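Local coordinates for protein carbamate kinase (Aeropyrum pernix, PDB 2E9Y) that probably catalyses, as carbamate kinases do, the reversible transfer of a phosphoryl group between ATP and carbamate, at residues N14-P19 / A30-A35; R48-H53 / E181-S186; P57-L62 / A83-W88; R116-V121 / P170-D175; F161-P166 / P209-V214. One frame throughout, in Å; residues are numbered along the deposited sequence. Where two conformers were deposited one is given.

Interaction 1 of 5, residues N14-P19 / A30-A35; sequences NAIAGP and AAVKRA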
# COMPACT_ATOMS: atom_id res chain seq x y z
N ASN A 14 -10.87 -8.14 -15.20
CA ASN A 14 -11.90 -7.29 -15.80
C ASN A 14 -12.47 -6.24 -14.86
O ASN A 14 -13.16 -5.31 -15.30
CB ASN A 14 -13.03 -8.15 -16.37
CG ASN A 14 -13.84 -8.85 -15.29
OD1 ASN A 14 -13.30 -9.58 -14.46
ND2 ASN A 14 -15.16 -8.64 -15.32
N ALA A 15 -12.21 -6.38 -13.57
CA ALA A 15 -12.72 -5.43 -12.60
C ALA A 15 -11.75 -4.28 -12.34
O ALA A 15 -12.15 -3.22 -11.85
CB ALA A 15 -13.02 -6.14 -11.28
N ILE A 16 -10.48 -4.48 -12.69
CA ILE A 16 -9.44 -3.49 -12.43
C ILE A 16 -8.83 -2.76 -13.62
O ILE A 16 -8.48 -1.58 -13.51
CB ILE A 16 -8.28 -4.13 -11.63
CG1 ILE A 16 -8.84 -4.85 -10.40
CG2 ILE A 16 -7.27 -3.07 -11.21
CD1 ILE A 16 -9.64 -3.95 -9.47
N ALA A 17 -8.66 -3.44 -14.75
CA ALA A 17 -7.92 -2.95 -15.90
C ALA A 17 -8.78 -2.96 -17.16
O ALA A 17 -9.80 -3.63 -17.24
CB ALA A 17 -6.70 -3.85 -16.09
N GLY A 18 -8.35 -2.16 -18.14
CA GLY A 18 -9.13 -2.08 -19.37
C GLY A 18 -8.84 -3.28 -20.28
O GLY A 18 -7.95 -4.09 -20.05
N PRO A 19 -9.68 -3.41 -21.32
CA PRO A 19 -9.46 -4.42 -22.34
C PRO A 19 -8.04 -4.30 -22.89
O PRO A 19 -7.56 -3.22 -23.21
CB PRO A 19 -10.48 -4.18 -23.45
CG PRO A 19 -11.57 -3.26 -22.92
CD PRO A 19 -10.88 -2.64 -21.62
N ALA A 30 -12.05 3.53 -15.00
CA ALA A 30 -13.32 3.21 -15.65
C ALA A 30 -13.79 1.80 -15.32
O ALA A 30 -14.97 1.56 -15.09
CB ALA A 30 -13.18 3.37 -17.16
N ALA A 31 -12.85 0.86 -15.29
CA ALA A 31 -13.17 -0.52 -14.97
C ALA A 31 -13.60 -0.62 -13.51
O ALA A 31 -14.59 -1.27 -13.18
CB ALA A 31 -11.95 -1.41 -15.21
N VAL A 32 -12.85 0.03 -12.63
CA VAL A 32 -13.16 -0.01 -11.20
C VAL A 32 -14.51 0.64 -10.91
O VAL A 32 -15.25 0.22 -10.02
CB VAL A 32 -12.05 0.74 -10.46
CG1 VAL A 32 -12.57 1.21 -9.10
CG2 VAL A 32 -10.86 -0.18 -10.25
N LYS A 33 -14.88 1.67 -11.66
CA LYS A 33 -16.16 2.32 -11.46
C LYS A 33 -17.27 1.30 -11.72
O LYS A 33 -18.22 1.20 -10.94
CB LYS A 33 -16.33 3.51 -12.42
CG LYS A 33 -17.65 4.26 -12.25
CD LYS A 33 -17.73 5.46 -13.19
CE LYS A 33 -19.05 6.21 -13.01
NZ LYS A 33 -19.20 6.78 -11.64
N ARG A 34 -17.13 0.55 -12.80
CA ARG A 34 -18.12 -0.48 -13.14
C ARG A 34 -18.20 -1.52 -12.03
O ARG A 34 -19.29 -1.90 -11.60
CB ARG A 34 -17.76 -1.16 -14.46
CG ARG A 34 -17.89 -0.27 -15.69
CD ARG A 34 -17.90 -1.09 -16.98
NE ARG A 34 -16.60 -1.69 -17.30
CZ ARG A 34 -15.56 -1.01 -17.79
NH1 ARG A 34 -15.67 0.29 -18.03
NH2 ARG A 34 -14.42 -1.64 -18.04
N ALA A 35 -17.05 -1.99 -11.56
CA ALA A 35 -17.01 -3.00 -10.51
C ALA A 35 -17.58 -2.49 -9.19
O ALA A 35 -18.27 -3.22 -8.48
CB ALA A 35 -15.58 -3.49 -10.31
O HOH W 1 -15.02 -3.69 -14.65
O HOH W 2 -12.39 -4.28 -17.57
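V32 of helix 25-44 meets the short helical turn 14-16 with one of its two methyl branches. Its CB stands 4.2 Å from A15 O. From there CG2 runs anti to the carbonyl carbon, which brings V32 CG2 within 3.7 Å of A15 O. The same V32 CG2 ends 4.0 Å from I16 CD1. The two branched side chains cross obliquely. The backbone joins in where V32 CA offers its hydrogen to A15 O, a CH...O contact of 3.4 Å. Alanines let the chains come this close: A31 CB lies 3.8 Å from I16 C and also near A17 O, while one turn on A35 CB meets A15 CB at 3.8 Å. No direct hydrogen bond crosses the contact; water does that work. One water donates to both N14 O and A31 O, and a second donates to N14 O and A17 O and takes a weak bond from R34 NH2. A31 CA lies over one face of the R34 guanidinium, toward its rim. Beyond the pair, I16 and V32 both reach L93 of helix 78-103. The whole is small-residue packing between the short turn that follows strand 6-10 and helix 25-44 in the amino acid kinase fold.

Interaction 2 of 5, residues R48-H53 / E181-S186; sequences RSVITH and EASAES
R48 lays its guanidinium edge-on against the last turn of helix 176-185, and the contact is organised round that one flat group. The side chain leaves strand 48-52 with CG beside the backbone N and then bends about the CG-CD bond (chi3 78°), a turn that brings NE and NH2 together onto S183 O. The NH2 bond is short and fairly straight, 2.7 Å with an N-H...O angle of 165°, and the oxygen lies almost in the guanidinium plane; the NE bond to S183 O, at 3.3 Å, is weak. Seen from the carbonyl, NH2 approaches with only a modest tilt from its plane. NH2 also gives a hydrogen bond to a water, which in turn donates weakly to E185 O. Deeper in, V50 CG2 approaches S183 OG at 4.2 Å, and that hydroxyl, anti to its own backbone N, donates to a second water 2.7 Å away. This water donates to S49 O and S186 O, so three groups of strand and helix end share one molecule. The S186 hydroxyl itself turns to A188 O and L109 O. A leucine at R48 would probably leave S183 O without its side-chain donors and the water at E185 O with one partner fewer. Strand and helix run at 137° to each other, and the cation meets a carbonyl oxygen, S183 O, in the last turn of the helix, where the negative end of the helix dipole is expected, so the meeting is likely to be electrostatically favourable.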
# COMPACT_ATOMS: atom_id res chain seq x y z
N ARG A 48 -22.05 -8.54 3.76
CA ARG A 48 -20.86 -7.90 4.30
C ARG A 48 -19.81 -8.59 3.44
O ARG A 48 -19.97 -9.76 3.09
CB ARG A 48 -20.64 -8.24 5.78
CG ARG A 48 -21.64 -7.56 6.73
CD ARG A 48 -21.21 -7.69 8.19
NE ARG A 48 -20.16 -6.74 8.56
CZ ARG A 48 -20.32 -5.42 8.65
NH1 ARG A 48 -21.51 -4.88 8.39
NH2 ARG A 48 -19.31 -4.64 9.01
N SER A 49 -18.75 -7.88 3.07
CA SER A 49 -17.76 -8.51 2.20
C SER A 49 -16.31 -8.16 2.44
O SER A 49 -15.98 -7.15 3.06
CB SER A 49 -18.09 -8.18 0.75
OG SER A 49 -17.95 -6.78 0.52
N VAL A 50 -15.46 -9.05 1.95
CA VAL A 50 -14.02 -8.89 1.97
C VAL A 50 -13.73 -9.11 0.49
O VAL A 50 -13.93 -10.21 -0.04
CB VAL A 50 -13.32 -9.97 2.81
CG1 VAL A 50 -11.80 -9.83 2.66
CG2 VAL A 50 -13.70 -9.83 4.27
N ILE A 51 -13.30 -8.04 -0.17
CA ILE A 51 -13.03 -8.06 -1.59
C ILE A 51 -11.55 -8.25 -1.90
O ILE A 51 -10.72 -7.47 -1.45
CB ILE A 51 -13.49 -6.73 -2.23
CG1 ILE A 51 -14.97 -6.49 -1.90
CG2 ILE A 51 -13.25 -6.76 -3.73
CD1 ILE A 51 -15.45 -5.09 -2.20
N THR A 52 -11.23 -9.28 -2.67
CA THR A 52 -9.85 -9.53 -3.06
C THR A 52 -9.74 -9.28 -4.56
O THR A 52 -10.76 -9.09 -5.24
CB THR A 52 -9.42 -10.97 -2.76
OG1 THR A 52 -10.12 -11.87 -3.61
CG2 THR A 52 -9.71 -11.33 -1.31
N HIS A 53 -8.52 -9.30 -5.08
CA HIS A 53 -8.31 -9.05 -6.50
C HIS A 53 -6.94 -9.54 -6.94
O HIS A 53 -6.08 -9.82 -6.10
CB HIS A 53 -8.41 -7.55 -6.78
CG HIS A 53 -7.39 -6.73 -6.04
ND1 HIS A 53 -6.09 -6.57 -6.47
CD2 HIS A 53 -7.49 -6.03 -4.88
CE1 HIS A 53 -5.44 -5.80 -5.62
NE2 HIS A 53 -6.27 -5.46 -4.64
N GLU A 181 -10.97 -7.88 11.80
CA GLU A 181 -11.27 -6.66 12.55
C GLU A 181 -11.85 -5.60 11.62
O GLU A 181 -12.81 -4.92 11.97
CB GLU A 181 -9.99 -6.14 13.22
CG GLU A 181 -9.55 -6.98 14.42
CD GLU A 181 -8.12 -6.71 14.82
OE1 GLU A 181 -7.62 -5.60 14.55
OE2 GLU A 181 -7.49 -7.61 15.42
N ALA A 182 -11.26 -5.46 10.44
CA ALA A 182 -11.73 -4.48 9.47
C ALA A 182 -13.16 -4.80 9.06
O ALA A 182 -13.98 -3.90 8.89
CB ALA A 182 -10.82 -4.47 8.24
N SER A 183 -13.44 -6.09 8.88
CA SER A 183 -14.77 -6.55 8.47
C SER A 183 -15.82 -6.27 9.54
O SER A 183 -16.99 -6.02 9.23
CB SER A 183 -14.73 -8.05 8.17
OG SER A 183 -15.92 -8.47 7.53
N ALA A 184 -15.42 -6.33 10.80
CA ALA A 184 -16.34 -6.06 11.89
C ALA A 184 -16.74 -4.59 11.87
O ALA A 184 -17.85 -4.23 12.25
CB ALA A 184 -15.69 -6.41 13.22
N GLU A 185 -15.84 -3.74 11.39
CA GLU A 185 -16.09 -2.30 11.35
C GLU A 185 -16.69 -1.77 10.04
O GLU A 185 -17.31 -0.71 10.04
CB GLU A 185 -14.79 -1.54 11.65
CG GLU A 185 -14.27 -1.73 13.06
CD GLU A 185 -15.22 -1.19 14.11
OE1 GLU A 185 -15.55 0.02 14.05
OE2 GLU A 185 -15.65 -1.97 14.99
N SER A 186 -16.50 -2.49 8.94
CA SER A 186 -17.04 -2.05 7.66
C SER A 186 -17.59 -3.19 6.82
O SER A 186 -17.03 -4.30 6.82
CB SER A 186 -15.96 -1.31 6.86
OG SER A 186 -16.47 -0.92 5.59
O HOH W 3 -20.41 -1.94 9.97
O HOH W 4 -16.86 -6.76 5.60

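Interaction 3 of 5, residues P57-L62 / A83-W88; sequences PQVGYL and AMTQAW
Apolar helix-to-helix packing joins helix 56-67 to helix 78-103 in a buried part of the fold, their local axes 9.5 Å apart and running at 124° to each other. W88 contributes the broadest surface. Its six-membered ring lies under Q58, whose CG sits 3.9 Å from the ring centroid, close to the normal, in a CH-pi contact; Q58 CB comes within 3.5 Å of W88 CZ3. L62 arrives at the rim instead, with CG near the ring plane and 4.0 Å from W88 CZ3. Y61 adds CD2 against W88 CH2 at 3.7 Å, the two rings oblique at 67°. With CG anti to the backbone N (chi1 172°), W88 swings its indole across to helix 56-67. One turn earlier T85 turns its methyl, CG2, to L62 CD1 and V59 N, both at 3.7 Å, and L62 CD1 also rests on M84 CB. Replacing W88 by alanine would probably open a gap beneath Q58 and strip Y61 and L62 of their ring neighbour. Around the pair, Q58 also touches I89 further along helix 78-103, and the Y61 hydroxyl bonds P74 O of the second subunit. W88 packs on M84 of that subunit, so helix 78-103 faces helix 56-67 within the chain and its counterpart across the dimer.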
# COMPACT_ATOMS: atom_id res chain seq x y z
N PRO A 57 -1.17 -7.70 -14.46
CA PRO A 57 -0.66 -6.61 -15.30
C PRO A 57 0.05 -5.53 -14.50
O PRO A 57 1.05 -4.97 -14.95
CB PRO A 57 -1.92 -6.07 -15.98
CG PRO A 57 -2.84 -7.26 -16.00
CD PRO A 57 -2.63 -7.86 -14.64
N GLN A 58 -0.47 -5.25 -13.31
CA GLN A 58 0.09 -4.22 -12.45
C GLN A 58 1.47 -4.55 -11.90
O GLN A 58 2.38 -3.72 -11.96
CB GLN A 58 -0.88 -3.93 -11.29
CG GLN A 58 -2.22 -3.35 -11.74
CD GLN A 58 -3.19 -4.39 -12.29
OE1 GLN A 58 -3.01 -5.60 -12.06
NE2 GLN A 58 -4.20 -3.95 -13.02
N VAL A 59 1.63 -5.75 -11.35
CA VAL A 59 2.93 -6.12 -10.81
C VAL A 59 3.92 -6.29 -11.96
O VAL A 59 5.12 -6.03 -11.82
CB VAL A 59 2.82 -7.41 -9.93
CG1 VAL A 59 2.73 -8.66 -10.79
CG2 VAL A 59 4.01 -7.48 -8.98
N GLY A 60 3.42 -6.68 -13.13
CA GLY A 60 4.29 -6.83 -14.28
C GLY A 60 4.80 -5.47 -14.72
O GLY A 60 5.98 -5.31 -15.06
N TYR A 61 3.91 -4.48 -14.72
CA TYR A 61 4.25 -3.11 -15.09
C TYR A 61 5.34 -2.58 -14.17
O TYR A 61 6.34 -2.01 -14.63
CB TYR A 61 3.01 -2.22 -14.99
CG TYR A 61 3.30 -0.73 -15.07
CD1 TYR A 61 3.59 -0.12 -16.29
CD2 TYR A 61 3.27 0.07 -13.92
CE1 TYR A 61 3.86 1.25 -16.36
CE2 TYR A 61 3.54 1.43 -13.98
CZ TYR A 61 3.83 2.02 -15.21
OH TYR A 61 4.07 3.38 -15.27
N LEU A 62 5.16 -2.75 -12.86
CA LEU A 62 6.16 -2.28 -11.90
C LEU A 62 7.51 -2.96 -12.12
O LEU A 62 8.55 -2.31 -12.06
CB LEU A 62 5.68 -2.54 -10.48
CG LEU A 62 4.45 -1.70 -10.09
CD1 LEU A 62 4.03 -2.05 -8.66
CD2 LEU A 62 4.81 -0.21 -10.18
N ALA A 83 3.33 -5.54 -2.77
CA ALA A 83 2.76 -4.67 -1.74
C ALA A 83 2.29 -3.37 -2.39
O ALA A 83 1.20 -2.86 -2.09
CB ALA A 83 3.80 -4.36 -0.66
N MET A 84 3.10 -2.83 -3.29
CA MET A 84 2.75 -1.62 -4.01
C MET A 84 1.41 -1.78 -4.73
O MET A 84 0.56 -0.90 -4.72
CB MET A 84 3.86 -1.32 -5.02
CG MET A 84 5.09 -0.68 -4.36
SD MET A 84 6.33 -0.20 -5.57
CE MET A 84 7.67 0.13 -4.42
N THR A 85 1.22 -2.92 -5.40
CA THR A 85 -0.02 -3.13 -6.13
C THR A 85 -1.23 -3.21 -5.21
O THR A 85 -2.36 -2.92 -5.62
CB THR A 85 0.00 -4.42 -7.03
OG1 THR A 85 0.08 -5.60 -6.21
CG2 THR A 85 1.18 -4.37 -7.98
N GLN A 86 -1.03 -3.60 -3.95
CA GLN A 86 -2.16 -3.67 -3.03
C GLN A 86 -2.66 -2.25 -2.75
O GLN A 86 -3.86 -2.03 -2.63
CB GLN A 86 -1.78 -4.37 -1.72
CG GLN A 86 -1.40 -5.85 -1.90
CD GLN A 86 -1.20 -6.59 -0.58
OE1 GLN A 86 -0.97 -5.99 0.47
NE2 GLN A 86 -1.26 -7.92 -0.64
N ALA A 87 -1.74 -1.30 -2.65
CA ALA A 87 -2.13 0.09 -2.40
C ALA A 87 -2.67 0.74 -3.67
O ALA A 87 -3.65 1.49 -3.64
CB ALA A 87 -0.94 0.88 -1.87
N TRP A 88 -2.04 0.42 -4.80
CA TRP A 88 -2.43 0.97 -6.10
C TRP A 88 -3.86 0.53 -6.44
O TRP A 88 -4.76 1.37 -6.55
CB TRP A 88 -1.42 0.50 -7.15
CG TRP A 88 -1.73 0.77 -8.60
CD1 TRP A 88 -2.78 1.48 -9.12
CD2 TRP A 88 -0.97 0.30 -9.72
NE1 TRP A 88 -2.72 1.48 -10.50
CE2 TRP A 88 -1.62 0.76 -10.89
CE3 TRP A 88 0.19 -0.47 -9.85
CZ2 TRP A 88 -1.14 0.47 -12.18
CZ3 TRP A 88 0.67 -0.76 -11.13
CH2 TRP A 88 0.00 -0.29 -12.27

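Interaction 4 of 5, residues R116-V121 / P170-D175; sequences RVLVDV and PVSIVD
An antiparallel strand pair with a classic beta bulge joins strand 112-119 to strand 170-173 in the large mixed sheet: V171 and S172 both stand opposite L118. Two backbone bonds hold the bulge, L118 N to S172 O and V171 N to L118 O, each 2.8 Å. On one face L118 lies against S172, with its CB 4.1 Å from V174 CG2. On the other, V117 lies side by side with P170 and I173, CG1 meeting P170 CB at 3.7 Å and CG2 meeting I173 CD1 at 3.8 Å.

Where the strands part, R116 grips D175 side-on. NE bonds OD2 and NH2 bonds OD1, each at 3.0 Å; both oxygens are met on their syn side, and guanidinium and carboxylate planes are 24° apart. R116 N takes the anti lone pair of the same OD2 at 2.8 Å, so this one oxygen receives two donors from a single residue. A bend at chi3 (-60°) turns the guanidinium back over V174, whose CG1 lies under one of its faces. Three nitrogens of R116 thereby fix the rotation of the D175 carboxylate.

The salt bridge extends across the dimer: E98 of the second subunit pairs with R116 NH2, and K94 of that subunit with D175 OD1. This cluster of two acids and two bases is likely to favour the charged forms, although that K94 also comes near R116. The arrangement is that of a bulged antiparallel strand at the sheet's edge, leading through D175, at the N-cap position but without a side-chain capping bond, into helix 176-185 at the dimer interface.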
# COMPACT_ATOMS: atom_id res chain seq x y z
N ARG A 116 -0.22 -10.27 3.98
CA ARG A 116 0.81 -11.27 3.68
C ARG A 116 0.23 -12.68 3.74
O ARG A 116 -0.71 -12.95 4.48
CB ARG A 116 1.90 -11.18 4.75
CG ARG A 116 2.74 -9.89 4.70
CD ARG A 116 3.48 -9.65 6.03
NE ARG A 116 2.48 -9.53 7.10
CZ ARG A 116 2.90 -9.44 8.38
NH1 ARG A 116 4.18 -9.45 8.71
NH2 ARG A 116 1.97 -9.32 9.35
N VAL A 117 0.79 -13.59 2.95
CA VAL A 117 0.31 -14.97 2.92
C VAL A 117 1.48 -15.91 3.20
O VAL A 117 2.54 -15.78 2.59
CB VAL A 117 -0.31 -15.32 1.55
CG1 VAL A 117 -0.72 -16.78 1.51
CG2 VAL A 117 -1.52 -14.44 1.30
N LEU A 118 1.28 -16.83 4.14
CA LEU A 118 2.33 -17.79 4.49
C LEU A 118 2.37 -18.93 3.47
O LEU A 118 1.34 -19.50 3.12
CB LEU A 118 2.06 -18.37 5.89
CG LEU A 118 3.09 -19.36 6.45
CD1 LEU A 118 4.38 -18.62 6.75
CD2 LEU A 118 2.56 -20.02 7.72
N VAL A 119 3.57 -19.25 2.98
CA VAL A 119 3.73 -20.35 2.04
C VAL A 119 4.79 -21.28 2.61
O VAL A 119 5.52 -20.91 3.54
CB VAL A 119 4.15 -19.85 0.63
CG1 VAL A 119 3.06 -18.93 0.06
CG2 VAL A 119 5.49 -19.11 0.69
N ASP A 120 4.88 -22.50 2.08
CA ASP A 120 5.85 -23.48 2.58
C ASP A 120 7.10 -23.54 1.71
O ASP A 120 7.03 -23.65 0.49
CB ASP A 120 5.21 -24.86 2.65
CG ASP A 120 6.01 -25.83 3.50
OD1 ASP A 120 7.20 -26.06 3.19
OD2 ASP A 120 5.45 -26.36 4.49
N VAL A 121 8.26 -23.46 2.36
CA VAL A 121 9.54 -23.49 1.66
C VAL A 121 9.77 -24.80 0.90
O VAL A 121 10.60 -24.85 -0.01
CB VAL A 121 10.70 -23.27 2.65
CG1 VAL A 121 10.83 -24.47 3.58
CG2 VAL A 121 11.98 -23.02 1.90
N PRO A 170 -0.98 -21.31 -0.95
CA PRO A 170 -1.16 -20.58 0.31
C PRO A 170 -1.39 -21.53 1.48
O PRO A 170 -2.14 -22.49 1.36
CB PRO A 170 -2.37 -19.69 0.02
CG PRO A 170 -3.17 -20.53 -0.91
CD PRO A 170 -2.13 -21.11 -1.84
N VAL A 171 -0.73 -21.26 2.60
CA VAL A 171 -0.87 -22.10 3.79
C VAL A 171 -1.75 -21.43 4.84
O VAL A 171 -2.60 -22.07 5.45
CB VAL A 171 0.50 -22.43 4.40
CG1 VAL A 171 0.33 -23.25 5.67
CG2 VAL A 171 1.34 -23.19 3.38
N SER A 172 -1.53 -20.14 5.05
CA SER A 172 -2.32 -19.38 6.00
C SER A 172 -2.24 -17.90 5.66
O SER A 172 -1.28 -17.46 5.01
CB SER A 172 -1.81 -19.61 7.43
OG SER A 172 -0.47 -19.19 7.59
N ILE A 173 -3.25 -17.14 6.06
CA ILE A 173 -3.26 -15.71 5.80
C ILE A 173 -2.72 -15.05 7.07
O ILE A 173 -3.41 -14.99 8.09
CB ILE A 173 -4.68 -15.19 5.51
CG1 ILE A 173 -5.30 -15.99 4.35
CG2 ILE A 173 -4.63 -13.71 5.17
CD1 ILE A 173 -4.45 -16.05 3.08
N VAL A 174 -1.48 -14.59 7.00
CA VAL A 174 -0.82 -13.98 8.14
C VAL A 174 -1.63 -12.85 8.79
O VAL A 174 -1.71 -12.75 10.02
CB VAL A 174 0.56 -13.43 7.73
CG1 VAL A 174 1.23 -12.74 8.91
CG2 VAL A 174 1.43 -14.57 7.21
N ASP A 175 -2.24 -12.03 7.95
CA ASP A 175 -3.00 -10.89 8.43
C ASP A 175 -4.50 -11.11 8.57
O ASP A 175 -5.28 -10.16 8.59
CB ASP A 175 -2.70 -9.70 7.51
CG ASP A 175 -1.25 -9.29 7.60
OD1 ASP A 175 -0.86 -8.74 8.65
OD2 ASP A 175 -0.49 -9.54 6.63

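Interaction 5 of 5, residues F161-P166 / P209-V214; sequences FRRVVP and PVEAVV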
# COMPACT_ATOMS: atom_id res chain seq x y z
N PHE A 161 14.23 -13.90 -23.02
CA PHE A 161 13.86 -14.72 -21.87
C PHE A 161 12.91 -14.01 -20.92
O PHE A 161 12.87 -12.78 -20.87
CB PHE A 161 15.12 -15.10 -21.10
CG PHE A 161 16.12 -15.85 -21.92
CD1 PHE A 161 17.04 -15.16 -22.71
CD2 PHE A 161 16.13 -17.23 -21.94
CE1 PHE A 161 17.95 -15.85 -23.51
CE2 PHE A 161 17.03 -17.93 -22.73
CZ PHE A 161 17.94 -17.24 -23.52
N ARG A 162 12.14 -14.79 -20.17
CA ARG A 162 11.23 -14.25 -19.18
C ARG A 162 11.70 -14.77 -17.83
O ARG A 162 12.10 -15.93 -17.71
CB ARG A 162 9.79 -14.74 -19.40
CG ARG A 162 9.08 -14.23 -20.64
CD ARG A 162 8.93 -12.71 -20.65
NE ARG A 162 8.16 -12.18 -19.52
CZ ARG A 162 6.83 -12.22 -19.40
NH1 ARG A 162 6.09 -12.79 -20.34
NH2 ARG A 162 6.24 -11.67 -18.34
N ARG A 163 11.69 -13.91 -16.82
CA ARG A 163 12.08 -14.38 -15.50
C ARG A 163 10.85 -15.10 -14.99
O ARG A 163 9.74 -14.60 -15.15
CB ARG A 163 12.39 -13.22 -14.54
CG ARG A 163 12.75 -13.72 -13.14
CD ARG A 163 12.63 -12.65 -12.07
NE ARG A 163 13.06 -13.17 -10.77
CZ ARG A 163 13.03 -12.49 -9.63
NH1 ARG A 163 12.59 -11.23 -9.60
NH2 ARG A 163 13.45 -13.06 -8.51
N VAL A 164 11.04 -16.28 -14.41
CA VAL A 164 9.92 -17.02 -13.86
C VAL A 164 10.16 -17.14 -12.36
O VAL A 164 11.29 -17.34 -11.92
CB VAL A 164 9.79 -18.44 -14.49
CG1 VAL A 164 9.22 -18.34 -15.90
CG2 VAL A 164 11.15 -19.12 -14.52
N VAL A 165 9.09 -17.00 -11.58
CA VAL A 165 9.19 -17.08 -10.13
C VAL A 165 8.19 -18.11 -9.62
O VAL A 165 7.24 -18.47 -10.31
CB VAL A 165 8.89 -15.72 -9.46
CG1 VAL A 165 9.90 -14.68 -9.90
CG2 VAL A 165 7.48 -15.28 -9.79
N PRO A 166 8.42 -18.62 -8.40
CA PRO A 166 7.54 -19.62 -7.78
C PRO A 166 6.13 -19.12 -7.51
O PRO A 166 5.91 -17.94 -7.22
CB PRO A 166 8.26 -19.94 -6.47
CG PRO A 166 9.69 -19.66 -6.76
CD PRO A 166 9.62 -18.39 -7.57
N PRO A 209 9.87 -12.21 3.84
CA PRO A 209 9.24 -12.08 2.54
C PRO A 209 10.05 -12.82 1.49
O PRO A 209 11.27 -12.91 1.55
CB PRO A 209 9.17 -10.59 2.18
CG PRO A 209 9.75 -9.80 3.35
CD PRO A 209 10.49 -10.94 4.18
N VAL A 210 9.39 -13.41 0.49
CA VAL A 210 10.11 -14.12 -0.58
C VAL A 210 9.61 -13.66 -1.94
O VAL A 210 8.48 -13.19 -2.08
CB VAL A 210 9.94 -15.66 -0.47
CG1 VAL A 210 10.61 -16.16 0.79
CG2 VAL A 210 8.47 -16.03 -0.48
N GLU A 211 10.46 -13.78 -2.96
CA GLU A 211 10.05 -13.39 -4.30
C GLU A 211 9.29 -14.53 -4.94
O GLU A 211 9.87 -15.51 -5.41
CB GLU A 211 11.26 -13.01 -5.16
CG GLU A 211 11.78 -11.61 -4.87
CD GLU A 211 12.72 -11.11 -5.95
OE1 GLU A 211 13.83 -11.68 -6.07
OE2 GLU A 211 12.35 -10.17 -6.68
N ALA A 212 7.97 -14.40 -4.92
CA ALA A 212 7.08 -15.41 -5.48
C ALA A 212 5.71 -14.78 -5.58
O ALA A 212 5.48 -13.68 -5.06
CB ALA A 212 7.03 -16.63 -4.56
N VAL A 213 4.80 -15.45 -6.27
CA VAL A 213 3.44 -14.96 -6.38
C VAL A 213 2.53 -16.05 -5.85
O VAL A 213 2.90 -17.23 -5.83
CB VAL A 213 3.06 -14.62 -7.84
CG1 VAL A 213 3.92 -13.47 -8.34
CG2 VAL A 213 3.22 -15.84 -8.73
N VAL A 214 1.35 -15.66 -5.39
CA VAL A 214 0.39 -16.63 -4.87
C VAL A 214 -0.91 -16.45 -5.65
O VAL A 214 -1.34 -15.32 -5.87
CB VAL A 214 0.13 -16.39 -3.36
CG1 VAL A 214 -0.96 -17.32 -2.85
CG2 VAL A 214 1.43 -16.60 -2.59
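R163 reaches out to E211 and overlaps its carboxylate end-on, NH2 to OE1 at 2.8 Å and NH1 to OE2 at 3.1 Å. This salt bridge ties the small antiparallel sheet containing strand 161-165 to the loop between strand 207-209 and helix 216-226, within the amino acid kinase fold. R163 is extended, CG anti to the backbone N (chi1 178°), and that full length is what carries the guanidinium to the loop. Both oxygens lie close to the guanidinium plane, yet the nitrogens come from above the carboxylate, the two planes standing 62° apart. The fork is therefore twisted rather than flat, although each N-H points nearly straight at its oxygen. V165 CG1 covers one face of the guanidinium from within the same strand, while W151 makes a cation-pi contact with R163. E211 OE2 has a further donor in L78 N, at the start of helix 78-103, so the carboxylate links three parts of the chain.

Beyond the charged pair the contact turns apolar. V165 CG2 meets V213 CG1 at 4.2 Å, and P166 CB rests 4.0 Å from A212 CB. L78 touches both V165 and V213, closing this patch from the helix. Where strand 161-165 has ended, the backbones join directly: V213 N donates to P166 O at 2.9 Å, nearly along the C=O axis.

In the fold
The five contacts illustrate how one continuous fold is tied at several levels. Along the chain interaction 1 closes first; interactions 3 and 4 are nested inside the loop closed by interaction 2, and interaction 5 crosses both 2 and 4. Interactions 1 and 3 have centres about 15 Å apart and touch where I16 and A17 meet Q58. Interactions 4 and 5, also about 15 Å apart between centres, touch where V214 packs on V119 and P170. Interactions 1 and 4 lie on opposite sides of the chain's centre. Interactions 2 and 4 reach the same mixed sheet, and 2, 3 and 4 all meet the second subunit, so core packing and dimer interface are built together.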